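Local atomic coordinates of indole-3-acetic acid-amido synthetase GH3.15 (Arabidopsis thaliana, PDB entry 6E1Q), a protein that catalyses the ATP-dependent conjugation of glutamine, and possibly cysteine, to the auxin precursor indole-3-butyric acid, and likewise joins glutamine to the herbicide 2,4-DB. Residues Leu541-Phe544 and Phe545-Arg548; Gly303-Ala306 and Gln307-Pro310; Lys438-Glu441 and Asp442-Leu445. One frame throughout, in Å; residues are numbered along the deposited sequence.

In the fold
All three contacts are local, each linking side chains a few residues apart on one continuous piece of chain. Contact 1, a helix end with an aromatic pair, is the most exposed, with Asn543, Ser547 and Arg548 at the surface. Contact 2, a 3-10 turn, is the most central and buries Met305, Gln307 and Tyr308; contact 3, a helix start with carboxylates around it, buries Thr439 and Leu444. Contacts 1 and 2 share helix 220-243 as a neighbour, contacts 2 and 3 strand 461-470. Contacts 2 and 3 touch directly, Leu445 packing on Gly303 and Thr304, whereas contact 1, on helix 537-547, stays about 9 Å from contact 2 at the nearest atoms.

Contact 1: Leu541-Phe544 and Phe545-Arg548; sequences LMNF and FLSR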
loop_
_atom_site.group_PDB
_atom_site.type_symbol
_atom_site.label_atom_id
_atom_site.label_comp_id
_atom_site.label_asym_id
_atom_site.label_seq_id
_atom_site.Cartn_x
_atom_site.Cartn_y
_atom_site.Cartn_z
ATOM N N LEU A 541 11.008 14.229 7.141
ATOM C CA LEU A 541 11.532 13.403 6.066
ATOM C C LEU A 541 10.529 13.325 4.932
ATOM O O LEU A 541 10.871 13.525 3.762
ATOM C CB LEU A 541 11.862 11.999 6.594
ATOM C CG LEU A 541 12.484 11.045 5.566
ATOM C CD1 LEU A 541 13.873 11.556 5.122
ATOM C CD2 LEU A 541 12.597 9.637 6.110
ATOM N N MET A 542 9.270 13.057 5.274
ATOM C CA MET A 542 8.229 12.935 4.266
ATOM C C MET A 542 8.077 14.219 3.465
ATOM O O MET A 542 7.997 14.181 2.229
ATOM C CB MET A 542 6.907 12.562 4.937
ATOM C CG MET A 542 5.698 12.884 4.087
ATOM S SD MET A 542 4.252 11.956 4.552
ATOM C CE MET A 542 3.699 13.218 5.655
ATOM N N ASN A 543 8.035 15.366 4.149
ATOM C CA ASN A 543 7.836 16.633 3.445
ATOM C C ASN A 543 9.012 16.939 2.529
ATOM O O ASN A 543 8.854 17.608 1.495
ATOM C CB ASN A 543 7.621 17.768 4.450
ATOM C CG ASN A 543 6.264 17.689 5.131
ATOM O OD1 ASN A 543 5.301 17.175 4.563
ATOM N ND2 ASN A 543 6.174 18.220 6.342
ATOM N N PHE A 544 10.194 16.449 2.894
ATOM C CA PHE A 544 11.353 16.586 2.027
ATOM C C PHE A 544 11.116 15.883 0.692
ATOM O O PHE A 544 11.340 16.461 -0.379
ATOM C CB PHE A 544 12.587 16.023 2.736
ATOM C CG PHE A 544 13.781 15.915 1.850
ATOM C CD1 PHE A 544 14.541 17.032 1.550
ATOM C CD2 PHE A 544 14.129 14.693 1.291
ATOM C CE1 PHE A 544 15.638 16.932 0.715
ATOM C CE2 PHE A 544 15.225 14.582 0.453
ATOM C CZ PHE A 544 15.979 15.699 0.165
ATOM N N PHE A 545 10.644 14.628 0.737
ATOM C CA PHE A 545 10.396 13.899 -0.506
ATOM C C PHE A 545 9.218 14.491 -1.283
ATOM O O PHE A 545 9.260 14.559 -2.521
ATOM C CB PHE A 545 10.179 12.410 -0.211
ATOM C CG PHE A 545 11.430 11.702 0.239
ATOM C CD1 PHE A 545 12.531 11.590 -0.612
ATOM C CD2 PHE A 545 11.520 11.156 1.509
ATOM C CE1 PHE A 545 13.699 10.938 -0.190
ATOM C CE2 PHE A 545 12.681 10.499 1.939
ATOM C CZ PHE A 545 13.769 10.399 1.088
ATOM N N LEU A 546 8.176 14.948 -0.579
ATOM C CA LEU A 546 7.008 15.532 -1.245
ATOM C C LEU A 546 7.390 16.776 -2.032
ATOM O O LEU A 546 6.933 16.980 -3.166
ATOM C CB LEU A 546 5.935 15.885 -0.212
ATOM C CG LEU A 546 5.309 14.753 0.612
ATOM C CD1 LEU A 546 4.128 15.318 1.395
ATOM C CD2 LEU A 546 4.873 13.618 -0.290
ATOM N N SER A 547 8.200 17.642 -1.420
ATOM C CA SER A 547 8.714 18.830 -2.093
ATOM C C SER A 547 9.540 18.493 -3.332
ATOM O O SER A 547 9.747 19.362 -4.186
ATOM C CB SER A 547 9.540 19.617 -1.089
ATOM O OG SER A 547 10.854 19.080 -1.071
ATOM N N ARG A 548 10.009 17.249 -3.458
ATOM C CA ARG A 548 10.787 16.840 -4.617
ATOM C C ARG A 548 9.995 15.984 -5.591
ATOM O O ARG A 548 10.589 15.356 -6.470
ATOM C CB ARG A 548 12.088 16.138 -4.172
ATOM C CG ARG A 548 12.832 16.991 -3.163
ATOM C CD ARG A 548 13.982 16.310 -2.455
ATOM N NE ARG A 548 14.832 15.508 -3.336
ATOM C CZ ARG A 548 16.045 15.894 -3.749
ATOM N NH1 ARG A 548 16.524 17.098 -3.424
ATOM N NH2 ARG A 548 16.762 15.098 -4.532
#
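The last turns of helix 537-547 bring Phe544 against Phe545 in a T-shaped (edge-to-face) pair, with Arg548 on Phe544 as well. The ring centroids of Phe544 and Phe545 are 5.3 Å apart and the planes stand at 71°; the edge belongs to Phe544, whose CD2 lies above the middle of the Phe545 ring. The first torsions turn the two rings to each other: CG of Phe544 is anti to the backbone N (chi1 171°), CG of Phe545 anti to its carbonyl carbon. One turn back, Leu541 runs alongside Phe545, with Leu541 CD1 3.6 Å from Phe545 CE2. Replacing Phe545 by an alanine would probably leave Leu541 CD1 without this apolar mate and the Phe544 edge without the face it points at. Over a face of Phe544 lies Arg548 CD, a CH-pi contact 3.6 Å from the Phe544 centroid, and the guanidinium continues nearly parallel to the ring plane.

The backbone is alpha-helical, as the bond from Leu546 N to Met542 O (2.9 Å) and that from Ser547 N to Asn543 O (3.0 Å) attest. At the end, Ser547 OG folds back and donates to Phe544 O at 2.8 Å, whereas the bond from Arg548 N to that same oxygen is weak.

Helix 564-571 lies against this turn, Ala566 touching both Leu541 and Phe544, and Ile569 touching Phe544. Tyr555, in a loop, packs on Met542 and Phe545, and Lys225 of helix 220-243 reaches Met542 and Asn543.

Contact 2: Gly303-Ala306 and Gln307-Pro310; sequences GTMA and QYIP
Gln307, Tyr308 and Ile309 each direct the backbone N-H to the carbonyl three residues earlier, the 3-10 spacing: Gln307 N to Thr304 O is weak, Tyr308 N to Met305 O measures 3.1 Å, and Ile309 N to Ala306 O 3.3 Å. Gly303, with a positive phi of 66° that favours glycine, precedes the turn.

The main side-chain pair is a Met-aromatic contact. Met305 SD comes obliquely to the Tyr308 ring, 4.8 Å from the centroid of Tyr308 and 63° off the ring normal, with Tyr308 CE2 the ring atom nearest the sulfur at 3.8 Å. A bend at chi2 of Met305 (-55°) turns the thioether to that side. Tyr308 CD2 also lies 3.5 Å from Met305 O, which sits at the ring edge, near its plane. Thus one residue brings both a sulfur and a carbonyl oxygen to the CD2 and CE2 part of the tyrosine, the sulfur obliquely and the oxygen near the plane.

Gln307 is bent at chi2 too, and a water links its amide back to the start of the turn: the water donates to Gly303 O (2.8 Å) and accepts from Gln307 NE2 (3.1 Å). That amide has firm partners on helix 441-452, NE2 with Thr449 OG1 and OE1 with Lys452 NZ. Thr304 OG1 is likewise bonded to Arg559 NE. Ile309 lays its CD1 over Ala306, 4.2 Å from Ala306 CB.

Such a 3-10 turn serves as a lead-in to an alpha-helix, here helix 309-316, with Pro310 in its first turn, where the lack of an N-H costs no bond. It follows directly on Thr302, an ATP-binding residue, and joins that site to helices 220-243 and 441-452.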
loop_
_atom_site.group_PDB
_atom_site.type_symbol
_atom_site.label_atom_id
_atom_site.label_comp_id
_atom_site.label_asym_id
_atom_site.label_seq_id
_atom_site.Cartn_x
_atom_site.Cartn_y
_atom_site.Cartn_z
ATOM N N GLY A 303 3.352 -6.325 5.005
ATOM C CA GLY A 303 4.672 -5.892 4.578
ATOM C C GLY A 303 5.176 -4.762 5.455
ATOM O O GLY A 303 5.058 -4.803 6.682
ATOM N N THR A 304 5.723 -3.722 4.815
ATOM C CA THR A 304 6.217 -2.565 5.557
ATOM C C THR A 304 5.117 -1.929 6.397
ATOM O O THR A 304 5.390 -1.398 7.480
ATOM C CB THR A 304 6.823 -1.532 4.594
ATOM O OG1 THR A 304 7.505 -0.507 5.343
ATOM C CG2 THR A 304 5.727 -0.902 3.688
ATOM N N MET A 305 3.860 -2.026 5.952
ATOM C CA MET A 305 2.779 -1.372 6.676
ATOM C C MET A 305 2.420 -2.094 7.964
ATOM O O MET A 305 1.745 -1.505 8.818
ATOM C CB MET A 305 1.539 -1.249 5.792
ATOM C CG MET A 305 1.716 -0.284 4.611
ATOM S SD MET A 305 2.245 1.355 5.218
ATOM C CE MET A 305 2.965 2.042 3.728
ATOM N N ALA A 306 2.836 -3.356 8.119
ATOM C CA ALA A 306 2.559 -4.069 9.368
ATOM C C ALA A 306 3.130 -3.346 10.577
ATOM O O ALA A 306 2.635 -3.542 11.694
ATOM C CB ALA A 306 3.116 -5.499 9.310
ATOM N N GLN A 307 4.148 -2.504 10.373
ATOM C CA GLN A 307 4.783 -1.794 11.476
ATOM C C GLN A 307 3.823 -0.845 12.184
ATOM O O GLN A 307 3.996 -0.577 13.377
ATOM C CB GLN A 307 5.987 -1.002 10.963
ATOM C CG GLN A 307 7.145 -1.875 10.462
ATOM C CD GLN A 307 7.824 -2.675 11.582
ATOM O OE1 GLN A 307 8.034 -2.172 12.698
ATOM N NE2 GLN A 307 8.179 -3.921 11.278
ATOM N N TYR A 308 2.834 -0.309 11.472
ATOM C CA TYR A 308 1.934 0.699 12.010
ATOM C C TYR A 308 0.708 0.103 12.680
ATOM O O TYR A 308 -0.123 0.852 13.204
ATOM C CB TYR A 308 1.500 1.652 10.897
ATOM C CG TYR A 308 2.692 2.264 10.182
ATOM C CD1 TYR A 308 3.379 3.341 10.730
ATOM C CD2 TYR A 308 3.160 1.726 8.971
ATOM C CE1 TYR A 308 4.502 3.882 10.079
ATOM C CE2 TYR A 308 4.270 2.261 8.303
ATOM C CZ TYR A 308 4.938 3.330 8.861
ATOM O OH TYR A 308 6.039 3.849 8.205
ATOM N N ILE A 309 0.581 -1.217 12.676
ATOM C CA ILE A 309 -0.621 -1.835 13.230
ATOM C C ILE A 309 -0.826 -1.471 14.708
ATOM O O ILE A 309 -1.940 -1.048 15.049
ATOM C CB ILE A 309 -0.590 -3.362 12.988
ATOM C CG1 ILE A 309 -0.820 -3.677 11.514
ATOM C CG2 ILE A 309 -1.634 -4.072 13.838
ATOM C CD1 ILE A 309 -0.578 -5.163 11.202
ATOM N N PRO A 310 0.170 -1.593 15.584
ATOM C CA PRO A 310 -0.095 -1.238 16.994
ATOM C C PRO A 310 -0.579 0.187 17.174
ATOM O O PRO A 310 -1.500 0.432 17.959
ATOM C CB PRO A 310 1.264 -1.479 17.677
ATOM C CG PRO A 310 1.913 -2.539 16.849
ATOM C CD PRO A 310 1.499 -2.219 15.424
HETATM O O HOH W 1 6.777 -5.157 8.840
#

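Contact 3: Lys438-Glu441 and Asp442-Leu445; sequences KTYE and DDLL
Leu445 N donates to Glu441 O at 2.9 Å with an N-H...O angle of 162°, the shortest sound polar bond between 438-441 and 442-445. The leucine side chain closes in on the same oxygen, Leu445 CG lying 3.2 Å from Glu441 O. Further out, the two side chains run side by side and point the same way, so that Glu441 CG meets Leu445 CD1 at 3.8 Å. The first torsion of Glu441 (chi1 -170°) sets CG opposite the backbone N and makes this possible; farther along, the glutamate side chain touches Arg559.

The preceding bond of the helix, from Leu444 N to Tyr440 O, is 3.0 Å long and nearly straight at the hydrogen (169°). Tyr440 stands at the N-cap position, and its carbonyl oxygen accepts this first helical bond. Two carboxylates come near its CB. Asp442 OD1 swings back to within 3.4 Å of Tyr440 CB, its CG being held between the backbone N and the carbonyl carbon. Asp443 OD2 stays near the same CB, and a water close to the Tyr440 ring plane accepts from Tyr440 N (3.0 Å); its separation from Asp443 OD2 is too short to be trusted. Negative charges here would probably be favoured by the helix dipole.

On the buried side Thr439 CG2 touches Leu444 CB at 4.2 Å, the two side chains crossing at about a right angle, while Thr439 OG1 bonds to Tyr478 OH.

A strand running straight into a helix N-terminus is what this geometry describes: strand 439-440 pairs antiparallel with 430-432, and helix 441-452 begins at once, packing Leu444 and Leu445 on strand 461-470 of the C-terminal domain.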
loop_
_atom_site.group_PDB
_atom_site.type_symbol
_atom_site.label_atom_id
_atom_site.label_comp_id
_atom_site.label_asym_id
_atom_site.label_seq_id
_atom_site.Cartn_x
_atom_site.Cartn_y
_atom_site.Cartn_z
ATOM N N LYS A 438 24.066 -8.076 2.268
ATOM C CA LYS A 438 22.928 -7.572 1.498
ATOM C C LYS A 438 21.689 -7.777 2.369
ATOM O O LYS A 438 21.086 -8.856 2.366
ATOM C CB LYS A 438 22.800 -8.274 0.143
ATOM C CG LYS A 438 24.020 -8.163 -0.774
ATOM C CD LYS A 438 24.402 -6.716 -1.075
ATOM C CE LYS A 438 25.398 -6.639 -2.237
ATOM N NZ LYS A 438 26.167 -5.354 -2.285
ATOM N N THR A 439 21.301 -6.745 3.119
ATOM C CA THR A 439 20.175 -6.866 4.033
ATOM C C THR A 439 18.900 -6.444 3.312
ATOM O O THR A 439 18.804 -5.324 2.796
ATOM C CB THR A 439 20.402 -6.042 5.295
ATOM O OG1 THR A 439 21.543 -6.565 5.989
ATOM C CG2 THR A 439 19.160 -6.091 6.204
ATOM N N TYR A 440 17.935 -7.351 3.269
ATOM C CA TYR A 440 16.690 -7.129 2.561
ATOM C C TYR A 440 15.693 -6.429 3.468
ATOM O O TYR A 440 15.786 -6.485 4.703
ATOM C CB TYR A 440 16.109 -8.455 2.061
ATOM C CG TYR A 440 16.811 -8.990 0.829
ATOM C CD1 TYR A 440 18.049 -9.617 0.928
ATOM C CD2 TYR A 440 16.257 -8.820 -0.441
ATOM C CE1 TYR A 440 18.698 -10.095 -0.198
ATOM C CE2 TYR A 440 16.902 -9.293 -1.580
ATOM C CZ TYR A 440 18.120 -9.927 -1.444
ATOM O OH TYR A 440 18.772 -10.398 -2.551
ATOM N N GLU A 441 14.712 -5.786 2.834
ATOM C CA GLU A 441 13.702 -5.053 3.588
ATOM C C GLU A 441 12.916 -5.971 4.514
ATOM O O GLU A 441 12.658 -5.611 5.667
ATOM C CB GLU A 441 12.756 -4.313 2.636
ATOM C CG GLU A 441 11.818 -3.340 3.335
ATOM C CD GLU A 441 10.965 -2.549 2.344
ATOM O OE1 GLU A 441 9.830 -2.982 2.039
ATOM O OE2 GLU A 441 11.455 -1.511 1.847
ATOM N N ASP A 442 12.537 -7.171 4.045
ATOM C CA ASP A 442 11.725 -8.036 4.909
ATOM C C ASP A 442 12.500 -8.494 6.146
ATOM O O ASP A 442 11.919 -8.610 7.233
ATOM C CB ASP A 442 11.177 -9.243 4.137
ATOM C CG ASP A 442 12.247 -9.995 3.348
ATOM O OD1 ASP A 442 13.443 -9.880 3.671
ATOM O OD2 ASP A 442 11.880 -10.714 2.392
ATOM N N ASP A 443 13.805 -8.734 6.010
ATOM C CA ASP A 443 14.615 -9.125 7.165
ATOM C C ASP A 443 14.798 -7.966 8.138
ATOM O O ASP A 443 14.731 -8.155 9.358
ATOM C CB ASP A 443 15.971 -9.606 6.687
ATOM C CG ASP A 443 15.887 -10.914 5.916
ATOM O OD1 ASP A 443 15.123 -11.812 6.327
ATOM O OD2 ASP A 443 16.612 -11.041 4.916
ATOM N N LEU A 444 15.080 -6.767 7.609
ATOM C CA LEU A 444 15.222 -5.590 8.468
ATOM C C LEU A 444 13.925 -5.304 9.226
ATOM O O LEU A 444 13.954 -4.955 10.411
ATOM C CB LEU A 444 15.640 -4.373 7.630
ATOM C CG LEU A 444 15.718 -3.069 8.426
ATOM C CD1 LEU A 444 16.746 -3.214 9.521
ATOM C CD2 LEU A 444 16.038 -1.879 7.528
ATOM N N LEU A 445 12.779 -5.455 8.552
ATOM C CA LEU A 445 11.481 -5.264 9.203
ATOM C C LEU A 445 11.269 -6.269 10.336
ATOM O O LEU A 445 10.797 -5.913 11.427
ATOM C CB LEU A 445 10.368 -5.377 8.156
ATOM C CG LEU A 445 10.219 -4.185 7.196
ATOM C CD1 LEU A 445 9.363 -4.534 5.972
ATOM C CD2 LEU A 445 9.597 -2.985 7.926
HETATM O O HOH W 2 18.681 -9.843 4.681
#